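Local coordinates for protein cytosolic phospholipase A2 delta (Homo sapiens, PDB 5IZ5) that hydrolyses glycerophospholipids at the sn-2 position in a calcium-dependent manner, with a preference for linoleic acid there, at residues 155-160 / 286-291; 377-382 / 458-463; 480-485 / 653-658; 533-538 / 770-775. The protein carries 3 engineered substitutions. All blocks are in the same frame, centred on the assembly; numbering follows the deposited sequence.

Contact 1: residues 155-160 / 286-291; sequences ITNKVI and LGFNLC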
# COMPACT_ATOMS: atom_id res chain seq x y z
N ILE B 155 8.59 -16.64 13.35
CA ILE B 155 7.27 -16.78 12.73
C ILE B 155 7.39 -16.33 11.27
O ILE B 155 7.90 -15.23 11.02
CB ILE B 155 6.19 -15.93 13.43
CG1 ILE B 155 6.10 -16.32 14.91
CG2 ILE B 155 4.83 -16.12 12.76
CD1 ILE B 155 5.28 -15.36 15.76
N THR B 156 6.94 -17.16 10.33
CA THR B 156 7.02 -16.84 8.90
C THR B 156 5.81 -17.26 8.07
O THR B 156 5.04 -18.12 8.48
CB THR B 156 8.16 -17.60 8.21
OG1 THR B 156 8.93 -18.33 9.17
CG2 THR B 156 9.00 -16.68 7.44
N ASN B 157 5.69 -16.68 6.88
CA ASN B 157 4.87 -17.22 5.80
C ASN B 157 5.76 -17.66 4.63
O ASN B 157 5.29 -17.80 3.50
CB ASN B 157 3.84 -16.20 5.32
CG ASN B 157 4.47 -14.91 4.83
OD1 ASN B 157 5.69 -14.83 4.65
ND2 ASN B 157 3.65 -13.90 4.59
N LYS B 158 7.06 -17.83 4.92
CA LYS B 158 8.10 -18.24 3.96
C LYS B 158 8.59 -17.13 3.02
O LYS B 158 9.45 -17.39 2.17
CB LYS B 158 7.67 -19.48 3.16
CG LYS B 158 7.33 -20.68 4.02
CD LYS B 158 8.48 -21.09 4.92
CE LYS B 158 8.12 -22.33 5.73
NZ LYS B 158 9.22 -23.32 5.85
N VAL B 159 8.08 -15.91 3.18
CA VAL B 159 8.66 -14.75 2.48
C VAL B 159 9.04 -13.65 3.48
O VAL B 159 10.13 -13.12 3.42
CB VAL B 159 7.83 -14.25 1.27
CG1 VAL B 159 6.75 -15.23 0.88
CG2 VAL B 159 7.28 -12.85 1.48
N ILE B 160 8.15 -13.36 4.43
CA ILE B 160 8.43 -12.44 5.52
C ILE B 160 8.69 -13.24 6.78
O ILE B 160 7.98 -14.21 7.04
CB ILE B 160 7.21 -11.53 5.79
CG1 ILE B 160 7.06 -10.45 4.71
CG2 ILE B 160 7.24 -10.92 7.19
CD1 ILE B 160 8.23 -9.50 4.57
N LEU B 286 0.33 -12.92 8.83
CA LEU B 286 1.27 -13.41 7.83
C LEU B 286 0.74 -14.69 7.20
O LEU B 286 0.67 -15.72 7.86
CB LEU B 286 2.60 -13.72 8.49
CG LEU B 286 3.36 -12.57 9.13
CD1 LEU B 286 4.69 -13.10 9.63
CD2 LEU B 286 3.58 -11.40 8.18
N GLY B 287 0.40 -14.63 5.92
CA GLY B 287 -0.05 -15.82 5.20
C GLY B 287 -0.55 -15.45 3.82
O GLY B 287 -0.96 -14.32 3.60
N PHE B 288 -0.51 -16.41 2.90
CA PHE B 288 -0.92 -16.17 1.51
C PHE B 288 -2.26 -16.77 1.14
O PHE B 288 -2.54 -17.02 -0.02
CB PHE B 288 0.15 -16.70 0.56
CG PHE B 288 1.37 -15.85 0.54
CD1 PHE B 288 1.43 -14.74 -0.28
CD2 PHE B 288 2.44 -16.14 1.37
CE1 PHE B 288 2.55 -13.95 -0.30
CE2 PHE B 288 3.57 -15.35 1.37
CZ PHE B 288 3.62 -14.25 0.53
N ASN B 289 -3.10 -16.99 2.13
CA ASN B 289 -4.44 -17.42 1.83
C ASN B 289 -5.36 -16.44 2.48
O ASN B 289 -4.92 -15.50 3.15
CB ASN B 289 -4.64 -18.87 2.27
CG ASN B 289 -4.06 -19.86 1.25
OD1 ASN B 289 -4.61 -20.05 0.16
ND2 ASN B 289 -2.94 -20.46 1.60
N LEU B 290 -6.64 -16.64 2.24
CA LEU B 290 -7.64 -15.69 2.68
C LEU B 290 -7.73 -15.78 4.20
O LEU B 290 -7.49 -16.83 4.77
CB LEU B 290 -8.97 -16.00 2.02
CG LEU B 290 -8.95 -16.00 0.48
CD1 LEU B 290 -10.33 -16.30 -0.06
CD2 LEU B 290 -8.43 -14.68 -0.08
N CYS B 291 -8.04 -14.66 4.84
CA CYS B 291 -8.14 -14.62 6.28
C CYS B 291 -9.45 -15.25 6.73
O CYS B 291 -10.40 -15.38 5.94
CB CYS B 291 -8.04 -13.19 6.81
SG CYS B 291 -9.45 -12.15 6.39

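Contact 2: residues 377-382 / 458-463; sequences DPEWSQ and RGQNPL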
# COMPACT_ATOMS: atom_id res chain seq x y z
N ASP B 377 -24.01 2.19 4.04
CA ASP B 377 -25.30 1.57 4.35
C ASP B 377 -25.14 0.05 4.35
O ASP B 377 -24.90 -0.53 3.30
CB ASP B 377 -26.35 2.00 3.31
CG ASP B 377 -27.69 1.29 3.48
OD1 ASP B 377 -27.89 0.54 4.45
OD2 ASP B 377 -28.56 1.47 2.61
N PRO B 378 -25.28 -0.60 5.53
CA PRO B 378 -25.10 -2.06 5.61
C PRO B 378 -26.06 -2.90 4.76
O PRO B 378 -25.84 -4.10 4.57
CB PRO B 378 -25.34 -2.37 7.10
CG PRO B 378 -25.28 -1.07 7.81
CD PRO B 378 -25.65 -0.01 6.82
N GLU B 379 -27.12 -2.27 4.25
CA GLU B 379 -28.14 -2.95 3.46
C GLU B 379 -28.21 -2.47 2.02
O GLU B 379 -29.19 -2.74 1.34
CB GLU B 379 -29.50 -2.74 4.14
CG GLU B 379 -30.16 -4.00 4.64
CD GLU B 379 -29.24 -4.87 5.45
OE1 GLU B 379 -28.71 -4.42 6.48
OE2 GLU B 379 -29.05 -6.03 5.05
N TRP B 380 -27.17 -1.80 1.53
CA TRP B 380 -27.27 -1.06 0.27
C TRP B 380 -27.76 -1.87 -0.93
O TRP B 380 -28.60 -1.38 -1.67
CB TRP B 380 -25.96 -0.32 -0.06
CG TRP B 380 -24.81 -1.19 -0.49
CD1 TRP B 380 -23.81 -1.68 0.30
CD2 TRP B 380 -24.53 -1.65 -1.81
NE1 TRP B 380 -22.93 -2.42 -0.45
CE2 TRP B 380 -23.35 -2.42 -1.75
CE3 TRP B 380 -25.16 -1.50 -3.05
CZ2 TRP B 380 -22.79 -3.04 -2.87
CZ3 TRP B 380 -24.61 -2.10 -4.16
CH2 TRP B 380 -23.43 -2.87 -4.07
N SER B 381 -27.26 -3.09 -1.14
CA SER B 381 -27.66 -3.88 -2.31
C SER B 381 -29.07 -4.45 -2.16
O SER B 381 -29.67 -4.88 -3.13
CB SER B 381 -26.67 -5.01 -2.62
OG SER B 381 -26.80 -6.09 -1.71
N GLN B 382 -29.59 -4.46 -0.93
CA GLN B 382 -30.96 -4.91 -0.65
C GLN B 382 -31.96 -3.76 -0.67
O GLN B 382 -33.14 -3.98 -0.42
CB GLN B 382 -31.02 -5.60 0.71
CG GLN B 382 -30.02 -6.72 0.89
CD GLN B 382 -30.10 -7.75 -0.22
OE1 GLN B 382 -31.19 -8.15 -0.62
NE2 GLN B 382 -28.95 -8.18 -0.73
N ARG B 458 -24.18 -10.63 7.23
CA ARG B 458 -25.11 -11.68 6.78
C ARG B 458 -24.85 -12.12 5.33
O ARG B 458 -25.69 -12.79 4.72
CB ARG B 458 -26.54 -11.19 6.94
CG ARG B 458 -27.00 -11.18 8.39
CD ARG B 458 -28.35 -10.53 8.55
NE ARG B 458 -28.24 -9.12 8.23
CZ ARG B 458 -28.66 -8.54 7.11
NH1 ARG B 458 -29.27 -9.22 6.15
NH2 ARG B 458 -28.46 -7.24 6.96
N GLY B 459 -23.69 -11.76 4.80
CA GLY B 459 -23.37 -12.01 3.39
C GLY B 459 -24.31 -11.28 2.46
O GLY B 459 -24.53 -11.73 1.34
N GLN B 460 -24.84 -10.14 2.91
CA GLN B 460 -25.90 -9.45 2.18
C GLN B 460 -25.40 -8.47 1.11
O GLN B 460 -26.20 -7.87 0.40
CB GLN B 460 -26.82 -8.71 3.17
CG GLN B 460 -26.26 -7.44 3.79
CD GLN B 460 -25.42 -7.68 5.04
OE1 GLN B 460 -24.86 -8.75 5.23
NE2 GLN B 460 -25.32 -6.66 5.88
N ASN B 461 -24.08 -8.29 1.03
CA ASN B 461 -23.46 -7.51 -0.03
C ASN B 461 -22.19 -8.22 -0.47
O ASN B 461 -21.68 -9.08 0.26
CB ASN B 461 -23.12 -6.09 0.44
CG ASN B 461 -24.34 -5.26 0.80
OD1 ASN B 461 -25.09 -4.82 -0.08
ND2 ASN B 461 -24.53 -5.01 2.09
N PRO B 462 -21.66 -7.88 -1.67
CA PRO B 462 -20.35 -8.42 -2.05
C PRO B 462 -19.22 -7.85 -1.19
O PRO B 462 -19.38 -6.78 -0.59
CB PRO B 462 -20.18 -7.97 -3.51
CG PRO B 462 -21.51 -7.44 -3.94
CD PRO B 462 -22.21 -6.99 -2.70
N LEU B 463 -18.09 -8.55 -1.12
CA LEU B 463 -16.91 -8.04 -0.42
C LEU B 463 -16.25 -6.94 -1.28
O LEU B 463 -15.86 -7.21 -2.42
CB LEU B 463 -15.89 -9.15 -0.16
CG LEU B 463 -14.60 -8.70 0.53
CD1 LEU B 463 -14.84 -8.42 2.00
CD2 LEU B 463 -13.50 -9.74 0.39

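Contact 3: residues 480-485 / 653-658; sequences DFKEWV and AYFINT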
# COMPACT_ATOMS: atom_id res chain seq x y z
N ASP B 480 9.51 2.75 -11.59
CA ASP B 480 8.50 1.73 -11.86
C ASP B 480 8.52 0.55 -10.86
O ASP B 480 7.97 -0.51 -11.15
CB ASP B 480 8.63 1.21 -13.30
CG ASP B 480 10.03 0.68 -13.62
OD1 ASP B 480 10.15 -0.08 -14.61
OD2 ASP B 480 11.00 1.03 -12.91
N PHE B 481 9.18 0.74 -9.71
CA PHE B 481 8.98 -0.12 -8.54
C PHE B 481 7.59 0.15 -7.98
O PHE B 481 7.28 1.28 -7.63
CB PHE B 481 10.01 0.19 -7.47
CG PHE B 481 9.83 -0.59 -6.18
CD1 PHE B 481 9.02 -0.10 -5.16
CD2 PHE B 481 10.49 -1.80 -5.98
CE1 PHE B 481 8.86 -0.80 -3.98
CE2 PHE B 481 10.33 -2.50 -4.80
CZ PHE B 481 9.52 -2.00 -3.80
N LYS B 482 6.77 -0.89 -7.86
CA LYS B 482 5.38 -0.71 -7.47
C LYS B 482 4.79 -2.00 -6.92
O LYS B 482 4.93 -3.05 -7.53
CB LYS B 482 4.56 -0.22 -8.67
CG LYS B 482 4.67 -1.09 -9.90
CD LYS B 482 3.90 -0.46 -11.05
CE LYS B 482 3.39 -1.49 -12.04
NZ LYS B 482 2.07 -1.07 -12.60
N GLU B 483 4.15 -1.88 -5.76
CA GLU B 483 3.59 -3.00 -5.01
C GLU B 483 2.11 -2.75 -4.74
O GLU B 483 1.73 -1.68 -4.26
CB GLU B 483 4.33 -3.15 -3.68
CG GLU B 483 5.83 -3.32 -3.86
CD GLU B 483 6.59 -3.28 -2.56
OE1 GLU B 483 7.45 -4.16 -2.36
OE2 GLU B 483 6.35 -2.36 -1.74
N TRP B 484 1.28 -3.75 -5.04
CA TRP B 484 -0.15 -3.61 -4.84
C TRP B 484 -0.50 -3.74 -3.36
O TRP B 484 -0.08 -4.70 -2.71
CB TRP B 484 -0.92 -4.65 -5.67
CG TRP B 484 -0.78 -4.41 -7.16
CD1 TRP B 484 0.10 -5.02 -8.00
CD2 TRP B 484 -1.53 -3.48 -7.95
NE1 TRP B 484 -0.06 -4.53 -9.28
CE2 TRP B 484 -1.05 -3.59 -9.28
CE3 TRP B 484 -2.55 -2.57 -7.68
CZ2 TRP B 484 -1.56 -2.81 -10.33
CZ3 TRP B 484 -3.06 -1.80 -8.72
CH2 TRP B 484 -2.57 -1.93 -10.03
N VAL B 485 -1.22 -2.75 -2.86
CA VAL B 485 -1.76 -2.77 -1.51
C VAL B 485 -3.29 -2.81 -1.60
O VAL B 485 -3.94 -1.87 -2.08
CB VAL B 485 -1.31 -1.56 -0.67
CG1 VAL B 485 -1.94 -1.62 0.71
CG2 VAL B 485 0.21 -1.54 -0.56
N ALA B 653 -4.25 4.63 -11.00
CA ALA B 653 -4.29 5.40 -12.24
C ALA B 653 -2.94 6.05 -12.63
O ALA B 653 -2.79 6.47 -13.77
CB ALA B 653 -5.38 6.45 -12.16
N TYR B 654 -1.98 6.15 -11.71
CA TYR B 654 -0.62 6.59 -12.06
C TYR B 654 0.15 5.58 -12.92
O TYR B 654 1.11 5.95 -13.60
CB TYR B 654 0.23 6.86 -10.81
CG TYR B 654 -0.05 8.16 -10.11
CD1 TYR B 654 -1.09 8.26 -9.19
CD2 TYR B 654 0.72 9.29 -10.34
CE1 TYR B 654 -1.34 9.45 -8.53
CE2 TYR B 654 0.47 10.49 -9.68
CZ TYR B 654 -0.56 10.56 -8.77
OH TYR B 654 -0.84 11.74 -8.10
N PHE B 655 -0.26 4.32 -12.85
CA PHE B 655 0.43 3.24 -13.56
C PHE B 655 -0.49 2.47 -14.51
O PHE B 655 -0.28 2.49 -15.71
CB PHE B 655 1.11 2.30 -12.57
CG PHE B 655 2.27 2.93 -11.86
CD1 PHE B 655 2.05 3.80 -10.80
CD2 PHE B 655 3.58 2.66 -12.25
CE1 PHE B 655 3.11 4.39 -10.14
CE2 PHE B 655 4.65 3.24 -11.58
CZ PHE B 655 4.41 4.11 -10.52
N ILE B 656 -1.48 1.76 -13.96
CA ILE B 656 -2.39 0.93 -14.77
C ILE B 656 -3.83 1.01 -14.29
O ILE B 656 -4.12 0.75 -13.12
CB ILE B 656 -2.02 -0.56 -14.74
CG1 ILE B 656 -0.57 -0.77 -15.19
CG2 ILE B 656 -2.97 -1.34 -15.64
CD1 ILE B 656 -0.09 -2.21 -15.11
N ASN B 657 -4.74 1.27 -15.24
CA ASN B 657 -6.13 1.60 -14.92
C ASN B 657 -7.02 0.38 -14.72
O ASN B 657 -8.05 0.24 -15.39
CB ASN B 657 -6.69 2.52 -16.01
CG ASN B 657 -8.02 3.14 -15.63
OD1 ASN B 657 -8.33 3.34 -14.46
ND2 ASN B 657 -8.82 3.46 -16.64
N THR B 658 -6.63 -0.48 -13.77
CA THR B 658 -7.36 -1.71 -13.48
C THR B 658 -7.40 -2.01 -11.98
O THR B 658 -6.46 -1.69 -11.23
CB THR B 658 -6.73 -2.92 -14.19
OG1 THR B 658 -7.56 -4.07 -14.00
CG2 THR B 658 -5.31 -3.22 -13.67

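Contact 4: residues 533-538 / 770-775; sequences NIFSLN and YTLSNM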
# COMPACT_ATOMS: atom_id res chain seq x y z
N ASN B 533 -5.82 9.69 -5.39
CA ASN B 533 -4.83 10.79 -5.30
C ASN B 533 -4.16 11.23 -6.61
O ASN B 533 -3.28 12.09 -6.61
CB ASN B 533 -3.80 10.59 -4.16
CG ASN B 533 -2.78 9.50 -4.43
OD1 ASN B 533 -2.64 8.97 -5.53
ND2 ASN B 533 -2.03 9.15 -3.37
N ILE B 534 -4.61 10.67 -7.74
CA ILE B 534 -4.31 11.29 -9.04
C ILE B 534 -4.73 12.76 -8.99
O ILE B 534 -4.11 13.63 -9.59
CB ILE B 534 -4.99 10.55 -10.22
CG1 ILE B 534 -4.43 11.04 -11.56
CG2 ILE B 534 -6.50 10.74 -10.19
CD1 ILE B 534 -3.06 10.48 -11.88
N PHE B 535 -5.79 13.05 -8.22
CA PHE B 535 -6.27 14.42 -8.08
C PHE B 535 -5.32 15.34 -7.31
O PHE B 535 -5.37 16.55 -7.49
CB PHE B 535 -7.66 14.47 -7.46
CG PHE B 535 -8.76 14.05 -8.39
CD1 PHE B 535 -9.54 14.98 -9.07
CD2 PHE B 535 -9.01 12.71 -8.58
CE1 PHE B 535 -10.55 14.56 -9.93
CE2 PHE B 535 -10.01 12.29 -9.43
CZ PHE B 535 -10.78 13.21 -10.11
N SER B 536 -4.48 14.77 -6.44
CA SER B 536 -3.40 15.52 -5.79
C SER B 536 -2.42 16.04 -6.82
O SER B 536 -1.95 17.17 -6.72
CB SER B 536 -2.64 14.66 -4.77
OG SER B 536 -3.51 14.19 -3.77
N LEU B 537 -2.11 15.22 -7.82
CA LEU B 537 -1.23 15.67 -8.88
C LEU B 537 -1.91 16.69 -9.78
O LEU B 537 -1.28 17.64 -10.21
CB LEU B 537 -0.72 14.47 -9.68
CG LEU B 537 0.03 14.71 -11.00
CD1 LEU B 537 0.87 13.49 -11.32
CD2 LEU B 537 -0.91 15.01 -12.17
N ASN B 538 -3.20 16.51 -10.06
CA ASN B 538 -3.92 17.50 -10.85
C ASN B 538 -4.04 18.85 -10.13
O ASN B 538 -4.04 19.90 -10.77
CB ASN B 538 -5.32 17.02 -11.23
CG ASN B 538 -5.29 15.89 -12.23
OD1 ASN B 538 -4.23 15.53 -12.75
ND2 ASN B 538 -6.45 15.32 -12.49
N TYR B 770 -17.81 14.95 -19.01
CA TYR B 770 -17.41 13.80 -18.20
C TYR B 770 -15.89 13.67 -18.11
O TYR B 770 -15.37 12.59 -17.86
CB TYR B 770 -18.02 12.53 -18.80
CG TYR B 770 -19.51 12.63 -19.01
CD1 TYR B 770 -20.36 12.89 -17.94
CD2 TYR B 770 -20.07 12.46 -20.27
CE1 TYR B 770 -21.74 12.97 -18.13
CE2 TYR B 770 -21.45 12.54 -20.47
CZ TYR B 770 -22.27 12.80 -19.39
OH TYR B 770 -23.63 12.88 -19.58
N THR B 771 -15.19 14.77 -18.32
CA THR B 771 -13.73 14.77 -18.25
C THR B 771 -13.25 14.56 -16.81
O THR B 771 -13.95 14.92 -15.86
CB THR B 771 -13.14 16.07 -18.87
OG1 THR B 771 -11.72 15.97 -18.92
CG2 THR B 771 -13.53 17.31 -18.07
N LEU B 772 -12.06 13.98 -16.67
CA LEU B 772 -11.52 13.51 -15.38
C LEU B 772 -11.73 14.49 -14.23
O LEU B 772 -12.27 14.12 -13.19
CB LEU B 772 -10.02 13.22 -15.51
CG LEU B 772 -9.32 12.61 -14.29
CD1 LEU B 772 -9.93 11.27 -13.91
CD2 LEU B 772 -7.84 12.45 -14.59
N SER B 773 -11.31 15.73 -14.41
CA SER B 773 -11.31 16.67 -13.31
C SER B 773 -12.65 17.35 -13.07
O SER B 773 -12.79 18.01 -12.05
CB SER B 773 -10.21 17.70 -13.46
OG SER B 773 -8.94 17.07 -13.36
N ASN B 774 -13.62 17.24 -13.98
CA ASN B 774 -14.90 17.90 -13.77
C ASN B 774 -15.64 17.27 -12.60
O ASN B 774 -15.85 16.07 -12.56
CB ASN B 774 -15.77 17.85 -15.03
CG ASN B 774 -17.05 18.67 -14.88
OD1 ASN B 774 -17.17 19.51 -13.99
ND2 ASN B 774 -18.00 18.44 -15.78
N MET B 775 -16.02 18.12 -11.64
CA MET B 775 -16.72 17.70 -10.44
C MET B 775 -18.10 18.36 -10.34
O MET B 775 -18.73 18.31 -9.28
CB MET B 775 -15.87 18.03 -9.21
CG MET B 775 -14.68 17.09 -8.97
SD MET B 775 -15.13 15.38 -8.56
CE MET B 775 -16.50 15.61 -7.43

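Contact 1: residues 155-160 / 286-291
Asn157 presents one branch of its amide to each segment. Its NH2 side faces the 286-291 segment, where ND2 lies 3.5 Å from CE2 of Phe288. The amide and ring planes are 36° apart, neither stacked nor perpendicular. On the other branch, OD1 is gripped by two backbone donors of its own loop. Ile160 N donates to Asn157 OD1 over 2.9 Å, in the carbonyl plane, and Val159 N does so over 3.0 Å, tilted from it. This is an Asx turn that extends into an Asx motif. With chi1 at 58°, the Asn157 amide is folded in between its own backbone N and carbonyl carbon, and OD1 turns back over the loop. The loop closes a beta hairpin between strands 152-156 and 160-172, so the contact sets a strand connection against the lead into helix 292-313. ND2 is also satisfied, by a hydrogen bond to Tyr497 O. Val159 CG1 presses on Phe288 CE2 at 3.2 Å, a tight approach, oblique to the ring. Leu286 and Ile160 cross at about a right angle, with CD2 of Leu286 3.8 Å from CG2 of Ile160. His622 meets the Phe288 ring with the planes at about 40°.

Contact 2: residues 377-382 / 458-463
Residues 377-380 form a type I beta turn that runs into a short 3-10 segment, and this bend faces an irregular loop at 458-463, with Ser381 CA 6.0 Å from Asn461 CA. The Asn461 amide lies nearly parallel to the Trp380 indole, 6° between planes, with OD1 over one face of the ring. That oxygen takes two bonds from Ser381. Ser381 N donates to Asn461 OD1 over 3.0 Å, in the carbonyl plane. Ser381 OG donates to Asn461 OD1 over 2.7 Å, from above that plane. On the other branch, Asn461 ND2 makes a weak bond to Pro378 O, which also accepts from Gln460 NE2 at 2.9 Å. Gln382 NE2 reaches Gln460 O at 3.0 Å, with that oxygen near the plane of the Gln382 amide. A bend at chi2 (49°) brings Glu379 OE2 round to the edge of the Arg458 guanidinium in a salt bridge. The modelled NH2 to OE2 distance is too short to be trusted in detail. The loop 458-463 leads into strand 463-471 of the catalytic domain. The amides also bond outside the pair, Asn461 ND2 to Ala455 O and Gln460 NE2 to Ala454 O, so the two loops share a wider polar network.

Contact 3: residues 480-485 / 653-658
Lys482 and Phe655 slide past each other in opposite directions, the lysine chain lying along the phenylalanine. Lys482 CD is 3.4 Å from Phe655 CD2, oblique to the ring. The amine end runs on to the root of the same side chain, with Lys482 NZ 3.5 Å from Phe655 CB. There it also meets Ile656, whose chain it crosses at about a right angle, and Lys482 NZ lies 3.5 Å from Ile656 CD1. The lysine thus packs through CD and through its NZ end. A chi1 of 54° sets the start of the Lys482 chain between its two backbone neighbours and sends it across to the loop. The far edge of the Phe655 ring reaches the 480-485 backbone, where CE2 is 4.1 Å from Asp480 CA, near the ring plane. The contact lies on the mixed sheet of the catalytic domain. Strand 482-487 pairs antiparallel with strand 463-471, and the ring of Phe655 also touches Leu469 and Val471 of that neighbour. The loop at 653-658 follows closely on Asp651, the proton acceptor by similarity, whose OD1 accepts from Ala653 N. Two residues along the strand from Lys482, Trp484 approaches the same loop more loosely. The six-membered end of the indole leads, with CH2 4.1 Å from Thr658 O. Ile656 O lies at the indole edge, near its plane. The indole nitrogen is used differently, as Trp484 NE1 is hydrogen-bonded to Tyr693 OH. Trp628 meets the same indole with planes at about 65°.

Contact 4: residues 533-538 / 770-775
The first turn of helix 534-543 packs here on a type I beta turn, Thr771 to Asn774, close to the active site of the catalytic domain. The Phe535 ring comes edge-on to the backbone of the turn. Its CZ lies 3.5 Å from Leu772 O, near the ring plane, so a C-H edge faces the carbonyl oxygen. CE1 of Phe535 is 4.1 Å from Ser773 CA, in an oblique approach. The Leu772 side chain adds a looser apolar contact, with CD1 4.4 Å from Phe535 CZ. The Phe535 ring leaves the helix on the side away from its carbonyl carbon (chi1 -74°) and so reaches the turn. Three residues on, Asn538 crosses Leu772 at about a right angle, and Asn538 ND2 lies 3.8 Å from Leu772 CD2. ND2 is also 3.2 Å from Ser773 OG. The firm polar partner of both residues is Arg577: Ser773 OG bonds to its backbone O, and its NH1 donates to Asn538 OD1. Ser773 O also accepts from Trp582 NE1. The Phe535 side chain is about 5 Å from that of Ser365, the nucleophile, and about 4 Å from Gly335 of the substrate site. The helix start and the turn lie beside what is, by similarity, the Ser-Asp dyad of patatin-like phospholipases, Ser365 and Asp651.

In the fold
Contact 4 is the buried one of the set, whereas contacts 1, 2 and 3 are partly buried. Contacts 3 and 4 touch: Tyr654 OH is 2.9 Å from Asn533 O, probably a hydrogen bond, so the loop after Asp651 meets the start of helix 534-543. Both lie near the catalytic residues and rest on ring and aliphatic contacts, with no clear hydrogen bond between their segments. Contact 2, away from the annotated sites, differs in chemistry, with hydrogen bonds from side-chain amides and a salt bridge joining two loops of the same domain. Contact 1 lies on the opposite side of the chain's centre from contact 4. It joins the large antiparallel sheet to the catalytic domain by apolar packing round one amide.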